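Local coordinates for Sys-1 protein (Caenorhabditis elegans, PDB 3C2G) that acts as a beta-catenin in the Wnt asymmetry pathway, binding the TCF factor pop-1 directly and activating or repressing its target genes, at residues I3-A7 / T29-W33; H182-I186 / H255-V259; C551-N557 / W587-M593. One frame throughout, in Å; residues are numbered along the deposited sequence.

Contact 1 (I3-A7 / T29-W33)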
# COMPACT_ATOMS: atom_id res chain seq x y z
N ILE A 3 -26.10 45.86 18.15
CA ILE A 3 -26.01 44.41 17.93
C ILE A 3 -25.72 43.61 19.20
O ILE A 3 -26.33 42.57 19.42
CB ILE A 3 -24.98 44.05 16.83
CG1 ILE A 3 -23.86 45.10 16.72
CG2 ILE A 3 -25.68 43.90 15.49
CD1 ILE A 3 -22.74 44.97 17.73
N THR A 4 -24.80 44.11 20.02
CA THR A 4 -24.40 43.43 21.25
C THR A 4 -25.58 43.29 22.21
O THR A 4 -25.82 42.20 22.76
CB THR A 4 -23.24 44.19 21.92
OG1 THR A 4 -22.22 44.47 20.95
CG2 THR A 4 -22.64 43.37 23.07
N GLN A 5 -26.32 44.38 22.38
CA GLN A 5 -27.50 44.40 23.24
C GLN A 5 -28.66 43.57 22.66
O GLN A 5 -29.39 42.91 23.40
CB GLN A 5 -27.95 45.85 23.51
N ALA A 6 -28.82 43.62 21.34
CA ALA A 6 -29.89 42.90 20.64
C ALA A 6 -29.64 41.39 20.68
O ALA A 6 -30.57 40.60 20.89
CB ALA A 6 -30.03 43.39 19.21
N ALA A 7 -28.38 41.00 20.48
CA ALA A 7 -27.98 39.60 20.55
C ALA A 7 -28.19 39.06 21.96
O ALA A 7 -28.60 37.91 22.12
CB ALA A 7 -26.54 39.43 20.14
N THR A 29 -30.05 37.82 14.26
CA THR A 29 -29.45 38.75 15.21
C THR A 29 -28.18 38.18 15.83
O THR A 29 -27.11 38.77 15.73
CB THR A 29 -30.48 39.16 16.29
OG1 THR A 29 -31.62 39.77 15.65
CG2 THR A 29 -29.89 40.14 17.29
N ILE A 30 -28.31 37.01 16.46
CA ILE A 30 -27.17 36.31 17.05
C ILE A 30 -26.06 36.03 16.03
O ILE A 30 -24.88 36.20 16.33
CB ILE A 30 -27.60 35.00 17.76
CG1 ILE A 30 -28.49 35.32 18.97
CG2 ILE A 30 -26.37 34.17 18.20
CD1 ILE A 30 -29.30 34.14 19.51
N ARG A 31 -26.44 35.63 14.81
CA ARG A 31 -25.46 35.38 13.76
C ARG A 31 -24.72 36.65 13.39
O ARG A 31 -23.49 36.67 13.30
CB ARG A 31 -26.13 34.77 12.53
CG ARG A 31 -25.17 34.39 11.42
CD ARG A 31 -25.92 33.91 10.18
NE ARG A 31 -25.01 33.77 9.05
CZ ARG A 31 -24.90 34.63 8.04
NH1 ARG A 31 -25.68 35.71 7.98
NH2 ARG A 31 -24.03 34.39 7.08
N THR A 32 -25.48 37.72 13.20
CA THR A 32 -24.92 39.02 12.86
C THR A 32 -23.91 39.47 13.91
O THR A 32 -22.80 39.87 13.58
CB THR A 32 -26.03 40.06 12.70
OG1 THR A 32 -26.99 39.56 11.76
CG2 THR A 32 -25.46 41.38 12.19
N TRP A 33 -24.30 39.37 15.18
CA TRP A 33 -23.41 39.72 16.28
C TRP A 33 -22.08 38.97 16.22
O TRP A 33 -21.02 39.57 16.35
CB TRP A 33 -24.11 39.49 17.63
CG TRP A 33 -23.24 39.65 18.84
CD1 TRP A 33 -22.61 40.79 19.25
CD2 TRP A 33 -22.92 38.65 19.80
NE1 TRP A 33 -21.90 40.56 20.41
CE2 TRP A 33 -22.08 39.25 20.77
CE3 TRP A 33 -23.25 37.29 19.94
CZ2 TRP A 33 -21.57 38.54 21.86
CZ3 TRP A 33 -22.74 36.59 21.03
CH2 TRP A 33 -21.91 37.22 21.98
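Trp33 packs against Ile3, Thr4 and Ala7 where the first two helices of the armadillo domain, 3-13 and 20-37, meet in an alpha-alpha hairpin. The short segments approach to 8.8 Å between axes, their directions 140° apart. The indole reaches segment 3-7 because CG stands anti to the backbone N of Trp33 (chi1 173°). Along this side chain, CB comes first, 3.5 Å from Ala7 CB. CG, CD2 and CE3 then pass the same methyl, which lies 3.3 Å above the ring plane, displaced toward the rim. CD1 meets the backbone at Thr4 CA, 3.8 Å away, with Ile3 CD1 more loosely beside it. NE1, farther out, touches Thr4 CG2 at 3.9 Å; Phe39 adds an edge-to-face ring contact. The two small alanines let the backbones come close, the CA atoms of Ala7 and Ile30 being 4.9 Å apart. Beyond them Ile30 turns to Ala10 and Ile11 of the same partner helix and to Ile54 of helix 47-62, extending the apolar layer. Thr29 gives its hydroxyl to His25 O in its own helix and its methyl to the neighbour: CG2 sits 3.6 Å from both Ala6 C and Ala7 N.

Contact 2 (H182-I186 / H255-V259)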
# COMPACT_ATOMS: atom_id res chain seq x y z
N HIS A 182 -26.59 9.83 -9.38
CA HIS A 182 -25.56 10.43 -10.21
C HIS A 182 -24.35 10.78 -9.35
O HIS A 182 -24.49 11.42 -8.32
CB HIS A 182 -26.11 11.66 -10.92
CG HIS A 182 -25.18 12.23 -11.95
ND1 HIS A 182 -23.96 12.81 -11.62
CD2 HIS A 182 -25.29 12.34 -13.29
CE1 HIS A 182 -23.37 13.23 -12.72
NE2 HIS A 182 -24.16 12.96 -13.75
N PRO A 183 -23.14 10.35 -9.76
CA PRO A 183 -21.92 10.58 -8.97
C PRO A 183 -21.58 12.05 -8.74
O PRO A 183 -20.79 12.36 -7.85
CB PRO A 183 -20.83 9.88 -9.78
CG PRO A 183 -21.40 9.69 -11.13
CD PRO A 183 -22.88 9.58 -10.99
N GLY A 184 -22.18 12.94 -9.52
CA GLY A 184 -22.01 14.38 -9.32
C GLY A 184 -22.64 14.85 -8.03
O GLY A 184 -22.27 15.90 -7.52
N MSE A 185 -23.60 14.07 -7.51
CA MSE A 185 -24.24 14.30 -6.19
C MSE A 185 -23.33 14.02 -4.99
O MSE A 185 -23.71 14.34 -3.87
CB MSE A 185 -25.48 13.41 -6.03
CG MSE A 185 -26.58 13.61 -7.05
SE MSE A 185 -27.51 15.31 -6.82
CE MSE A 185 -28.64 15.26 -8.45
N ILE A 186 -22.17 13.40 -5.21
CA ILE A 186 -21.35 12.91 -4.10
C ILE A 186 -20.43 14.00 -3.57
O ILE A 186 -19.41 14.32 -4.18
CB ILE A 186 -20.54 11.62 -4.49
CG1 ILE A 186 -21.47 10.54 -5.04
CG2 ILE A 186 -19.76 11.08 -3.30
CD1 ILE A 186 -20.74 9.37 -5.66
N HIS A 255 -14.36 16.98 -10.69
CA HIS A 255 -15.05 16.45 -9.54
C HIS A 255 -15.17 14.93 -9.65
O HIS A 255 -15.02 14.21 -8.67
CB HIS A 255 -16.43 17.10 -9.39
CG HIS A 255 -17.31 16.40 -8.40
ND1 HIS A 255 -18.31 15.53 -8.78
CD2 HIS A 255 -17.31 16.40 -7.05
CE1 HIS A 255 -18.90 15.04 -7.70
NE2 HIS A 255 -18.31 15.56 -6.64
N LEU A 256 -15.45 14.45 -10.86
CA LEU A 256 -15.58 13.02 -11.10
C LEU A 256 -14.25 12.29 -10.98
O LEU A 256 -14.20 11.20 -10.44
CB LEU A 256 -16.25 12.76 -12.44
CG LEU A 256 -17.76 13.07 -12.51
CD1 LEU A 256 -18.27 12.89 -13.92
CD2 LEU A 256 -18.61 12.24 -11.53
N ILE A 257 -13.16 12.91 -11.44
CA ILE A 257 -11.85 12.31 -11.32
C ILE A 257 -11.55 12.12 -9.85
O ILE A 257 -11.12 11.05 -9.41
CB ILE A 257 -10.76 13.17 -11.99
CG1 ILE A 257 -10.79 12.97 -13.52
CG2 ILE A 257 -9.35 12.85 -11.44
CD1 ILE A 257 -9.96 13.99 -14.30
N GLN A 258 -11.81 13.18 -9.10
CA GLN A 258 -11.59 13.20 -7.65
C GLN A 258 -12.47 12.16 -6.95
O GLN A 258 -12.03 11.50 -6.03
CB GLN A 258 -11.80 14.62 -7.10
CG GLN A 258 -10.80 15.06 -6.01
CD GLN A 258 -9.32 15.03 -6.45
OE1 GLN A 258 -8.96 15.39 -7.58
NE2 GLN A 258 -8.45 14.62 -5.53
N VAL A 259 -13.71 12.00 -7.41
CA VAL A 259 -14.57 10.95 -6.90
C VAL A 259 -13.95 9.55 -7.10
O VAL A 259 -14.01 8.69 -6.22
CB VAL A 259 -15.98 10.99 -7.54
CG1 VAL A 259 -16.72 9.66 -7.31
CG2 VAL A 259 -16.78 12.15 -6.98
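This is a loop-on-helix contact of the armadillo domain that combines one histidine-to-carbonyl hydrogen bond with apolar packing: the 3-10 turn 183-185, between helices 167-174 and 189-198, lies against helix 251-270. His255 makes the polar link. Its NE2 donates to Ile186 O at 3.0 Å, with an N-H...O angle of 156°. The acceptor lies in the plane of the imidazole, while the donor is tilted 31° from the carbonyl plane. With CG anti to the backbone N (chi1 168°), the ring extends from its helix to the turn, and CE1 comes 3.3 Å from Pro183 O at the ring edge. Val259 CG2, one helical turn on, sits 3.6 Å above one face of the imidazole, near its rim, and should help fix how the ring is turned. Alongside it Leu256 CD2 touches Pro183 CB at 3.7 Å and Pro183 CG almost as closely, and Ile186 CD1 reaches Val259 CG1 more loosely. Helix 224-239 joins this layer through Ser235, beside Pro183 and Val259, and Ile239, beside Leu256. The turn is braced from within by His182, whose ND1 accepts from Gly184 N at 2.8 Å, the donor lying in the imidazole plane.

Contact 3 (C551-N557 / W587-M593)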
# COMPACT_ATOMS: atom_id res chain seq x y z
N CYS A 551 36.63 -18.46 6.39
CA CYS A 551 36.14 -19.84 6.52
C CYS A 551 34.62 -19.98 6.64
O CYS A 551 34.06 -19.67 7.68
CB CYS A 551 36.77 -20.48 7.76
SG CYS A 551 36.42 -22.24 7.85
N PRO A 552 33.96 -20.45 5.57
CA PRO A 552 32.50 -20.63 5.60
C PRO A 552 32.04 -21.58 6.71
O PRO A 552 30.95 -21.39 7.24
CB PRO A 552 32.18 -21.22 4.22
CG PRO A 552 33.32 -20.80 3.36
CD PRO A 552 34.52 -20.84 4.26
N LEU A 553 32.87 -22.55 7.07
CA LEU A 553 32.54 -23.48 8.15
C LEU A 553 32.08 -22.77 9.42
O LEU A 553 31.21 -23.27 10.13
CB LEU A 553 33.71 -24.44 8.44
CG LEU A 553 33.42 -25.63 9.37
CD1 LEU A 553 32.14 -26.41 8.99
CD2 LEU A 553 34.61 -26.59 9.46
N ASN A 554 32.65 -21.60 9.68
CA ASN A 554 32.28 -20.79 10.84
C ASN A 554 30.82 -20.28 10.82
O ASN A 554 30.31 -19.82 11.84
CB ASN A 554 33.27 -19.63 11.03
CG ASN A 554 34.68 -20.10 11.41
OD1 ASN A 554 34.85 -21.11 12.10
ND2 ASN A 554 35.69 -19.38 10.95
N LEU A 555 30.17 -20.37 9.66
CA LEU A 555 28.73 -20.10 9.54
C LEU A 555 27.88 -21.10 10.33
O LEU A 555 26.71 -20.85 10.60
CB LEU A 555 28.31 -20.16 8.07
CG LEU A 555 28.13 -18.94 7.17
CD1 LEU A 555 28.80 -17.66 7.67
CD2 LEU A 555 28.64 -19.31 5.78
N LEU A 556 28.48 -22.23 10.68
CA LEU A 556 27.76 -23.32 11.33
C LEU A 556 27.93 -23.29 12.83
O LEU A 556 27.37 -24.12 13.53
CB LEU A 556 28.22 -24.67 10.81
CG LEU A 556 28.04 -25.02 9.34
CD1 LEU A 556 28.40 -26.48 9.13
CD2 LEU A 556 26.63 -24.75 8.86
N ASN A 557 28.72 -22.34 13.32
CA ASN A 557 29.00 -22.21 14.76
C ASN A 557 27.74 -21.93 15.61
O ASN A 557 27.72 -22.21 16.81
CB ASN A 557 30.09 -21.16 15.02
CG ASN A 557 31.46 -21.57 14.44
OD1 ASN A 557 31.69 -22.73 14.06
ND2 ASN A 557 32.38 -20.60 14.36
N TRP A 587 42.72 -20.94 8.19
CA TRP A 587 41.40 -20.85 8.81
C TRP A 587 41.44 -21.23 10.27
O TRP A 587 42.35 -21.93 10.71
CB TRP A 587 40.37 -21.73 8.09
CG TRP A 587 39.97 -21.23 6.75
CD1 TRP A 587 40.18 -20.00 6.24
CD2 TRP A 587 39.26 -21.97 5.75
NE1 TRP A 587 39.67 -19.91 4.99
CE2 TRP A 587 39.09 -21.11 4.66
CE3 TRP A 587 38.75 -23.27 5.67
CZ2 TRP A 587 38.43 -21.50 3.48
CZ3 TRP A 587 38.09 -23.66 4.50
CH2 TRP A 587 37.94 -22.78 3.43
N THR A 588 40.47 -20.75 11.03
CA THR A 588 40.33 -21.16 12.40
C THR A 588 38.94 -21.77 12.56
O THR A 588 37.93 -21.07 12.43
CB THR A 588 40.58 -19.99 13.38
OG1 THR A 588 41.95 -19.59 13.28
CG2 THR A 588 40.28 -20.40 14.82
N ILE A 589 38.90 -23.08 12.80
CA ILE A 589 37.65 -23.83 12.91
C ILE A 589 37.38 -24.36 14.31
O ILE A 589 38.27 -24.39 15.17
CB ILE A 589 37.60 -25.02 11.89
CG1 ILE A 589 38.62 -26.10 12.26
CG2 ILE A 589 37.79 -24.52 10.47
CD1 ILE A 589 38.42 -27.42 11.52
N ASP A 590 36.12 -24.74 14.54
CA ASP A 590 35.71 -25.49 15.71
C ASP A 590 35.79 -26.96 15.32
O ASP A 590 34.83 -27.53 14.79
CB ASP A 590 34.27 -25.11 16.09
CG ASP A 590 33.81 -25.73 17.40
OD1 ASP A 590 34.30 -26.81 17.80
OD2 ASP A 590 32.91 -25.14 18.04
N ARG A 591 36.95 -27.55 15.55
CA ARG A 591 37.23 -28.91 15.12
C ARG A 591 36.29 -29.99 15.72
O ARG A 591 35.82 -30.85 14.98
CB ARG A 591 38.70 -29.26 15.37
CG ARG A 591 39.20 -30.40 14.51
CD ARG A 591 40.50 -30.99 15.03
NE ARG A 591 40.75 -32.29 14.41
CZ ARG A 591 41.53 -32.50 13.36
NH1 ARG A 591 42.19 -31.50 12.79
NH2 ARG A 591 41.67 -33.73 12.88
N PRO A 592 36.02 -29.95 17.04
CA PRO A 592 35.10 -30.95 17.62
C PRO A 592 33.70 -30.89 17.02
O PRO A 592 33.04 -31.92 16.89
CB PRO A 592 35.05 -30.57 19.11
CG PRO A 592 36.30 -29.82 19.35
CD PRO A 592 36.54 -29.05 18.09
N MSE A 593 33.25 -29.69 16.65
CA MSE A 593 31.98 -29.54 15.96
C MSE A 593 31.97 -30.26 14.61
O MSE A 593 30.98 -30.90 14.25
CB MSE A 593 31.62 -28.08 15.79
CG MSE A 593 30.20 -27.88 15.33
SE MSE A 593 30.11 -26.63 13.85
CE MSE A 593 30.96 -27.68 12.44
O HOH W 1 34.02 -23.97 12.47
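One face of the Trp587 indole carries Cys551 and Pro552. Cys551 CB stands over the five-membered ring, 3.6 Å from its centroid, in a CH-pi contact, while SG lies obliquely to the six-membered ring, 3.9 Å from that centroid, a sulfur-aromatic contact. Pro552 CD covers the far rim of this face near CZ2 and CH2. A phenylalanine in place of Trp587 would probably lose part of this cover, leaving a gap beside Cys551 and Pro552. The second flat group, the Asn554 amide, uses ND2 to donate to Thr588 O at 3.2 Å, nearly in the amide plane. Its OD1 accepts from a water that also donates to Asn557 OD1 and accepts from Asp590 N. Behind these polar links, Ile589 CG2 fits against Cys551 SG (3.7 Å) and Leu553 CD2 (3.9 Å). Met593, a bent selenomethionine (chi2 -133°), brings SE 3.7 Å from Leu556 O and CE beside Leu553 CD1. Asp590 N-caps helix 591-598, its OD1 accepting the N-H of Met593, which comes from above the carboxylate plane. Apolar packing thus joins the 3-10 segment to this connection near the armadillo C terminus, while one amide and one water satisfy backbone groups before the helix.

Overall arrangement
From the N terminus, contact 1 comes first, closing a loop of 21 residues by pairing helix 3-13 with helix 20-37. Contact 2 follows, where residues 182-186 meet helix 251-270 across 68 intervening residues, making it the longest loop of the three. Near the C terminus contact 3 spans 29 residues and brings the segment before helix 563-579 to the start of helix 591-598. The three loops neither nest nor cross; they follow in series. Contacts 1 and 2 lie on the same side of the chain's centre, centres about 39 Å apart, whereas contact 3 is on the opposite side, about 89 Å from contact 1 between centres. Each thus ties a separate part of the elongated, all-helical armadillo domain.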